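Local coordinates for protein triacylglycerol lipase (Rhizopus niveus, PDB 1LGY) that hydrolyses the ester bonds of triacylglycerols and their partial glycerides, with a strong preference for the 1 and 3 positions, at residues F56-S61 with E117-D122; L78-T83 with A149-A154. One frame throughout, in Å; residues are numbered along the deposited sequence.

Contact 1 of 2, residues F56-S61 with E117-D122; sequences FTSLLS and EQVVND
Gln118 reaches toward the loop around Ser58-Ser61 with an extended side chain (chi2 160°), which carries its amide end to a pair of serine hydroxyls. Its NE2 lies 3.1 Å from Ser58 OG and 2.6 Å from Ser61 OG. The two hydroxyls are hydrogen-bonded to each other, Ser58 OG to Ser61 OG at 3.1 Å, and Ser61 OG has a further hydrogen bond to Thr63 OG1, so a small polar cluster gathers around Ser58 and Ser61. One residue on, Val119 turns inward and divides its two methyl branches: CG1 packs against Ser58 CB at 3.7 Å, whereas CB and CG2 border the Phe56 ring, CB lying 3.9 Å from Phe56 CD1. A turn later Asp122 applies its methylene to the root of the same side chain, CB to Phe56 CB 3.5 Å, with carboxylate and ring planes 31° apart. The short axes run 160° to one another, nearly antiparallel, and 8.7 Å apart at closest approach. This is helix-on-sheet packing of an alpha/beta-hydrolase fold, in which helix 110-133 lies over the C-terminal part of strand 51-58, one of the two outermost strands of the sheet.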
ATOM      1  N   PHE A  56      -0.922   4.592 -15.343  1.00 13.30           N
ATOM      2  CA  PHE A  56      -1.451   3.456 -16.082  1.00 10.92           C
ATOM      3  C   PHE A  56      -2.796   3.164 -15.424  1.00 14.40           C
ATOM      4  O   PHE A  56      -2.985   3.310 -14.205  1.00  9.93           O
ATOM      5  CB  PHE A  56      -0.568   2.196 -15.987  1.00  8.81           C
ATOM      6  CG  PHE A  56      -0.009   1.905 -14.605  1.00 15.46           C
ATOM      7  CD1 PHE A  56      -0.766   1.223 -13.634  1.00 15.34           C
ATOM      8  CD2 PHE A  56       1.247   2.406 -14.263  1.00 11.32           C
ATOM      9  CE1 PHE A  56      -0.266   1.063 -12.338  1.00 10.65           C
ATOM     10  CE2 PHE A  56       1.729   2.239 -12.955  1.00 12.41           C
ATOM     11  CZ  PHE A  56       0.973   1.569 -11.990  1.00  8.91           C
ATOM     12  N   THR A  57      -3.725   2.746 -16.293  1.00 10.41           N
ATOM     13  CA  THR A  57      -5.075   2.454 -15.863  1.00 13.63           C
ATOM     14  C   THR A  57      -5.481   1.086 -16.389  1.00 13.71           C
ATOM     15  O   THR A  57      -5.228   0.772 -17.544  1.00 12.60           O
ATOM     16  CB  THR A  57      -5.992   3.499 -16.429  1.00 15.20           C
ATOM     17  OG1 THR A  57      -5.595   4.751 -15.884  1.00 19.52           O
ATOM     18  CG2 THR A  57      -7.436   3.172 -16.142  1.00 19.92           C
ATOM     19  N   SER A  58      -6.171   0.263 -15.614  1.00 14.29           N
ATOM     20  CA  SER A  58      -6.636  -1.012 -16.127  1.00 14.56           C
ATOM     21  C   SER A  58      -8.128  -0.890 -16.163  1.00 11.11           C
ATOM     22  O   SER A  58      -8.727  -0.968 -15.114  1.00  8.98           O
ATOM     23  CB  SER A  58      -6.224  -2.178 -15.212  1.00 15.63           C
ATOM     24  OG  SER A  58      -6.818  -3.418 -15.588  1.00 18.65           O
ATOM     25  N   LEU A  59      -8.749  -0.752 -17.338  1.00 14.15           N
ATOM     26  CA  LEU A  59     -10.171  -0.567 -17.404  1.00 10.42           C
ATOM     27  C   LEU A  59     -10.950  -1.778 -16.968  1.00 16.78           C
ATOM     28  O   LEU A  59     -12.048  -1.624 -16.399  1.00 18.90           O
ATOM     29  CB  LEU A  59     -10.535  -0.190 -18.795  1.00  8.42           C
ATOM     30  CG  LEU A  59      -9.917   1.069 -19.348  1.00  7.49           C
ATOM     31  CD1 LEU A  59     -10.557   1.350 -20.641  1.00  3.80           C
ATOM     32  CD2 LEU A  59     -10.138   2.252 -18.438  1.00  7.70           C
ATOM     33  N   LEU A  60     -10.323  -2.954 -17.193  1.00 15.67           N
ATOM     34  CA  LEU A  60     -10.834  -4.255 -16.778  1.00 17.14           C
ATOM     35  C   LEU A  60     -11.055  -4.316 -15.281  1.00 19.36           C
ATOM     36  O   LEU A  60     -12.219  -4.420 -14.917  1.00 26.65           O
ATOM     37  CB  LEU A  60      -9.861  -5.365 -17.224  1.00 16.77           C
ATOM     38  CG  LEU A  60      -9.681  -5.419 -18.782  1.00 21.65           C
ATOM     39  CD1 LEU A  60      -8.941  -6.684 -19.160  1.00 21.10           C
ATOM     40  CD2 LEU A  60     -11.049  -5.372 -19.514  1.00 14.97           C
ATOM     41  N   SER A  61     -10.054  -4.183 -14.402  1.00 18.43           N
ATOM     42  CA  SER A  61     -10.202  -4.141 -12.939  1.00 18.36           C
ATOM     43  C   SER A  61     -10.188  -2.771 -12.207  1.00 19.73           C
ATOM     44  O   SER A  61     -10.244  -2.666 -10.979  1.00 21.79           O
ATOM     45  CB  SER A  61      -9.109  -5.007 -12.372  1.00 19.76           C
ATOM     46  OG  SER A  61      -7.854  -4.588 -12.891  1.00 19.72           O
ATOM     47  N   GLU A 117      -0.934  -8.633 -12.471  1.00 14.51           N
ATOM     48  CA  GLU A 117      -0.343  -9.054 -13.724  1.00 13.71           C
ATOM     49  C   GLU A 117      -0.874  -8.171 -14.796  1.00 13.48           C
ATOM     50  O   GLU A 117      -0.188  -8.012 -15.802  1.00 15.82           O
ATOM     51  CB  GLU A 117      -0.700 -10.469 -14.157  1.00 10.59           C
ATOM     52  CG  GLU A 117       0.103 -11.585 -13.538  1.00 13.82           C
ATOM     53  CD  GLU A 117      -0.670 -12.867 -13.273  1.00 13.13           C
ATOM     54  OE1 GLU A 117      -1.598 -13.244 -13.989  1.00 14.66           O
ATOM     55  OE2 GLU A 117      -0.326 -13.516 -12.306  1.00 20.09           O
ATOM     56  N   GLN A 118      -2.049  -7.566 -14.598  1.00 15.20           N
ATOM     57  CA  GLN A 118      -2.587  -6.684 -15.632  1.00 14.67           C
ATOM     58  C   GLN A 118      -1.877  -5.377 -15.789  1.00 16.08           C
ATOM     59  O   GLN A 118      -1.993  -4.729 -16.825  1.00 19.12           O
ATOM     60  CB  GLN A 118      -4.008  -6.376 -15.359  1.00 13.99           C
ATOM     61  CG  GLN A 118      -4.927  -7.500 -15.821  1.00 18.79           C
ATOM     62  CD  GLN A 118      -6.286  -7.440 -15.146  1.00 22.45           C
ATOM     63  OE1 GLN A 118      -7.004  -8.429 -15.154  1.00 26.63           O
ATOM     64  NE2 GLN A 118      -6.727  -6.352 -14.499  1.00 25.09           N
ATOM     65  N   VAL A 119      -1.149  -4.932 -14.763  1.00 19.67           N
ATOM     66  CA  VAL A 119      -0.521  -3.613 -14.837  1.00 16.03           C
ATOM     67  C   VAL A 119       0.974  -3.599 -14.653  1.00 16.63           C
ATOM     68  O   VAL A 119       1.564  -2.523 -14.683  1.00 16.50           O
ATOM     69  CB  VAL A 119      -1.165  -2.667 -13.802  1.00 17.38           C
ATOM     70  CG1 VAL A 119      -2.667  -2.646 -14.124  1.00 14.97           C
ATOM     71  CG2 VAL A 119      -0.921  -3.069 -12.370  1.00 13.69           C
ATOM     72  N   VAL A 120       1.603  -4.773 -14.555  1.00 10.04           N
ATOM     73  CA  VAL A 120       3.011  -4.837 -14.219  1.00  9.31           C
ATOM     74  C   VAL A 120       3.812  -4.351 -15.390  1.00 11.99           C
ATOM     75  O   VAL A 120       4.794  -3.666 -15.148  1.00 12.67           O
ATOM     76  CB  VAL A 120       3.422  -6.349 -13.764  1.00  7.31           C
ATOM     77  CG1 VAL A 120       2.880  -7.415 -14.692  1.00  4.22           C
ATOM     78  CG2 VAL A 120       4.927  -6.582 -13.866  1.00  5.82           C
ATOM     79  N   ASN A 121       3.396  -4.640 -16.646  1.00 12.97           N
ATOM     80  CA  ASN A 121       4.174  -4.208 -17.790  1.00 11.15           C
ATOM     81  C   ASN A 121       4.014  -2.723 -18.057  1.00 14.66           C
ATOM     82  O   ASN A 121       4.699  -2.150 -18.893  1.00 14.52           O
ATOM     83  CB  ASN A 121       3.776  -5.030 -19.029  1.00 22.00           C
ATOM     84  CG  ASN A 121       4.083  -6.538 -18.904  1.00 27.25           C
ATOM     85  OD1 ASN A 121       3.242  -7.403 -19.186  1.00 33.50           O
ATOM     86  ND2 ASN A 121       5.274  -6.936 -18.454  1.00 28.41           N
ATOM     87  N   ASP A 122       3.139  -2.051 -17.311  1.00 13.68           N
ATOM     88  CA  ASP A 122       2.995  -0.625 -17.405  1.00 15.50           C
ATOM     89  C   ASP A 122       3.816   0.160 -16.381  1.00 18.28           C
ATOM     90  O   ASP A 122       4.057   1.352 -16.602  1.00 16.84           O
ATOM     91  CB  ASP A 122       1.555  -0.282 -17.246  1.00 15.12           C
ATOM     92  CG  ASP A 122       0.661  -0.815 -18.329  1.00 16.78           C
ATOM     93  OD1 ASP A 122       1.114  -0.979 -19.453  1.00 15.94           O
ATOM     94  OD2 ASP A 122      -0.505  -1.061 -18.027  1.00 23.66           O
TER

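Contact 2 of 2, residues L78-T83 with A149-A154; sequences LVFRGT and AQALLA
With chi1 near -61°, Phe80 sets its ring carbon CG opposite the carbonyl carbon and extends the ring from strand 75-81 toward Gln150, whose chi1 of -55° and bent chi2 fold the chain beyond CG away from the strand. Ring and amide planes stand 66° apart, and the amide is not among the atoms that touch the ring; the CB and CG methylenes meet it. The setting is the alpha/beta-hydrolase core, where helix 146-161 follows the nucleophile elbow carrying catalytic Ser145 and packs against the central sheet. Gln150 CB sits over one ring face, 3.7 Å from the centroid, a CH-pi contact displaced toward the rim. Ala151, next to Gln150, borders CD1 loosely, and one turn on Ala154 CB lies 3.6 Å from Phe80 CE1, near the far end of the ring. Consistent with the small side chains of Ala151 and Ala154, the short helix axis passes 7.9 Å from that of the strand. Backbone hydrogen bonds to Thr142 hold Phe80 and Leu78 beside strand 138-144, whose Val141 also touches Phe80, Leu78 and Ala151, so both segments share one buried apolar layer. Two residues before Phe80 on the strand, Leu78 meets the helix segment through CD1 alone, 4.0 Å from Ala154 CB.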
ATOM      1  N   LEU A  78       5.927   4.832  -6.345  1.00  4.85           N
ATOM      2  CA  LEU A  78       5.088   4.007  -7.189  1.00  6.84           C
ATOM      3  C   LEU A  78       3.787   4.018  -6.387  1.00 11.14           C
ATOM      4  O   LEU A  78       3.821   3.638  -5.212  1.00 12.13           O
ATOM      5  CB  LEU A  78       5.597   2.635  -7.234  1.00  5.67           C
ATOM      6  CG  LEU A  78       5.473   1.686  -8.421  1.00  9.47           C
ATOM      7  CD1 LEU A  78       5.698   0.297  -7.828  1.00  2.29           C
ATOM      8  CD2 LEU A  78       4.151   1.781  -9.170  1.00  3.75           C
ATOM      9  N   VAL A  79       2.638   4.481  -6.935  1.00  9.14           N
ATOM     10  CA  VAL A  79       1.438   4.641  -6.113  1.00  7.38           C
ATOM     11  C   VAL A  79       0.319   3.901  -6.771  1.00  7.45           C
ATOM     12  O   VAL A  79       0.136   4.037  -7.969  1.00  6.63           O
ATOM     13  CB  VAL A  79       1.098   6.158  -5.987  1.00 11.81           C
ATOM     14  CG1 VAL A  79      -0.232   6.415  -5.292  1.00  4.33           C
ATOM     15  CG2 VAL A  79       2.208   6.817  -5.173  1.00  9.12           C
ATOM     16  N   PHE A  80      -0.480   3.165  -6.014  1.00 10.91           N
ATOM     17  CA  PHE A  80      -1.623   2.439  -6.585  1.00 11.91           C
ATOM     18  C   PHE A  80      -2.955   2.739  -5.926  1.00 12.55           C
ATOM     19  O   PHE A  80      -3.033   3.257  -4.816  1.00  7.33           O
ATOM     20  CB  PHE A  80      -1.496   0.935  -6.470  1.00 10.89           C
ATOM     21  CG  PHE A  80      -0.325   0.287  -7.167  1.00 12.61           C
ATOM     22  CD1 PHE A  80       0.886   0.195  -6.502  1.00  6.81           C
ATOM     23  CD2 PHE A  80      -0.470  -0.213  -8.469  1.00 10.44           C
ATOM     24  CE1 PHE A  80       1.966  -0.395  -7.138  1.00  5.95           C
ATOM     25  CE2 PHE A  80       0.633  -0.802  -9.079  1.00 14.28           C
ATOM     26  CZ  PHE A  80       1.849  -0.892  -8.420  1.00  6.31           C
ATOM     27  N   ARG A  81      -4.020   2.369  -6.661  1.00 14.15           N
ATOM     28  CA  ARG A  81      -5.381   2.336  -6.113  1.00 12.23           C
ATOM     29  C   ARG A  81      -6.225   1.377  -6.952  1.00 13.80           C
ATOM     30  O   ARG A  81      -5.985   1.216  -8.145  1.00 10.19           O
ATOM     31  CB  ARG A  81      -6.080   3.681  -6.169  1.00 12.48           C
ATOM     32  CG  ARG A  81      -6.402   4.177  -7.567  1.00 14.49           C
ATOM     33  CD  ARG A  81      -7.396   5.283  -7.492  1.00 13.37           C
ATOM     34  NE  ARG A  81      -8.002   5.386  -8.784  1.00 16.17           N
ATOM     35  CZ  ARG A  81      -9.250   4.978  -8.911  1.00 18.83           C
ATOM     36  NH1 ARG A  81      -9.952   4.486  -7.905  1.00 23.65           N
ATOM     37  NH2 ARG A  81      -9.836   5.070 -10.076  1.00 24.93           N
ATOM     38  N   GLY A  82      -7.165   0.666  -6.330  1.00 13.45           N
ATOM     39  CA  GLY A  82      -8.154  -0.022  -7.109  1.00 14.41           C
ATOM     40  C   GLY A  82      -9.360   0.899  -7.163  1.00 17.92           C
ATOM     41  O   GLY A  82      -9.301   2.132  -7.069  1.00 15.59           O
ATOM     42  N   THR A  83     -10.468   0.223  -7.391  1.00 18.19           N
ATOM     43  CA  THR A  83     -11.769   0.833  -7.357  1.00 19.19           C
ATOM     44  C   THR A  83     -12.060   1.520  -6.047  1.00 19.22           C
ATOM     45  O   THR A  83     -11.949   0.922  -4.971  1.00 19.80           O
ATOM     46  CB  THR A  83     -12.851  -0.263  -7.605  1.00 22.51           C
ATOM     47  OG1 THR A  83     -14.121   0.338  -7.449  1.00 21.13           O
ATOM     48  CG2 THR A  83     -12.812  -1.394  -6.596  1.00 24.54           C
ATOM     49  N   ALA A 149      -2.836  -3.849  -1.662  1.00 11.86           N
ATOM     50  CA  ALA A 149      -2.467  -5.175  -2.033  1.00 14.11           C
ATOM     51  C   ALA A 149      -1.520  -5.085  -3.203  1.00 14.85           C
ATOM     52  O   ALA A 149      -0.545  -5.834  -3.228  1.00 20.54           O
ATOM     53  CB  ALA A 149      -3.628  -5.990  -2.484  1.00 15.70           C
ATOM     54  N   GLN A 150      -1.756  -4.183  -4.154  1.00 14.32           N
ATOM     55  CA  GLN A 150      -0.882  -4.027  -5.294  1.00 12.71           C
ATOM     56  C   GLN A 150       0.499  -3.573  -4.909  1.00 16.79           C
ATOM     57  O   GLN A 150       1.474  -4.054  -5.498  1.00 19.02           O
ATOM     58  CB  GLN A 150      -1.343  -3.002  -6.269  1.00 16.59           C
ATOM     59  CG  GLN A 150      -2.729  -3.115  -6.842  1.00 16.84           C
ATOM     60  CD  GLN A 150      -3.019  -4.523  -7.278  1.00 20.18           C
ATOM     61  OE1 GLN A 150      -2.346  -5.101  -8.132  1.00 19.70           O
ATOM     62  NE2 GLN A 150      -4.072  -5.062  -6.650  1.00 28.41           N
ATOM     63  N   ALA A 151       0.559  -2.672  -3.910  1.00 13.15           N
ATOM     64  CA  ALA A 151       1.819  -2.133  -3.447  1.00 11.31           C
ATOM     65  C   ALA A 151       2.666  -3.196  -2.812  1.00 12.83           C
ATOM     66  O   ALA A 151       3.866  -3.240  -3.070  1.00 11.55           O
ATOM     67  CB  ALA A 151       1.670  -1.061  -2.392  1.00 11.35           C
ATOM     68  N   LEU A 152       2.075  -4.093  -2.018  1.00 10.60           N
ATOM     69  CA  LEU A 152       2.875  -5.110  -1.399  1.00  5.34           C
ATOM     70  C   LEU A 152       3.380  -6.093  -2.429  1.00  7.55           C
ATOM     71  O   LEU A 152       4.556  -6.426  -2.359  1.00 10.46           O
ATOM     72  CB  LEU A 152       2.073  -5.795  -0.341  1.00  3.35           C
ATOM     73  CG  LEU A 152       2.764  -6.988   0.318  1.00  2.38           C
ATOM     74  CD1 LEU A 152       4.066  -6.599   0.958  1.00  2.17           C
ATOM     75  CD2 LEU A 152       1.829  -7.544   1.344  1.00  2.94           C
ATOM     76  N   LEU A 153       2.582  -6.485  -3.424  1.00  8.75           N
ATOM     77  CA  LEU A 153       3.011  -7.416  -4.460  1.00  5.52           C
ATOM     78  C   LEU A 153       3.984  -6.721  -5.375  1.00  9.78           C
ATOM     79  O   LEU A 153       4.806  -7.389  -6.009  1.00 13.26           O
ATOM     80  CB  LEU A 153       1.844  -7.881  -5.303  1.00  3.62           C
ATOM     81  CG  LEU A 153       0.817  -8.753  -4.572  1.00  9.53           C
ATOM     82  CD1 LEU A 153      -0.532  -8.747  -5.274  1.00  7.33           C
ATOM     83  CD2 LEU A 153       1.385 -10.148  -4.499  1.00  2.37           C
ATOM     84  N   ALA A 154       3.887  -5.386  -5.470  1.00  8.25           N
ATOM     85  CA  ALA A 154       4.733  -4.613  -6.363  1.00  7.32           C
ATOM     86  C   ALA A 154       6.127  -4.516  -5.754  1.00  9.82           C
ATOM     87  O   ALA A 154       7.127  -4.743  -6.445  1.00 13.94           O
ATOM     88  CB  ALA A 154       4.170  -3.192  -6.555  1.00  3.02           C
TER

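Both contacts pack a helix against the same mixed sheet, but at different depths. Contact 2 lies about 6 Å from the centre of the chain, and all its touching residues are buried; contact 1 lies about 16 Å out, at an edge strand, and is only partly buried. Their chemistry follows this difference: contact 2 is built on one aromatic ring facing the Gln150 methylene, alanines and a leucine branch, while contact 1 adds a serine-glutamine cluster to its apolar part. They meet where Phe56 CZ comes 3.8 Å from Phe80 CE2, so their rings touch in one apolar layer. Tyr123 of helix 110-133 touches Phe56, Leu78 and Ala154, tying the two helices together.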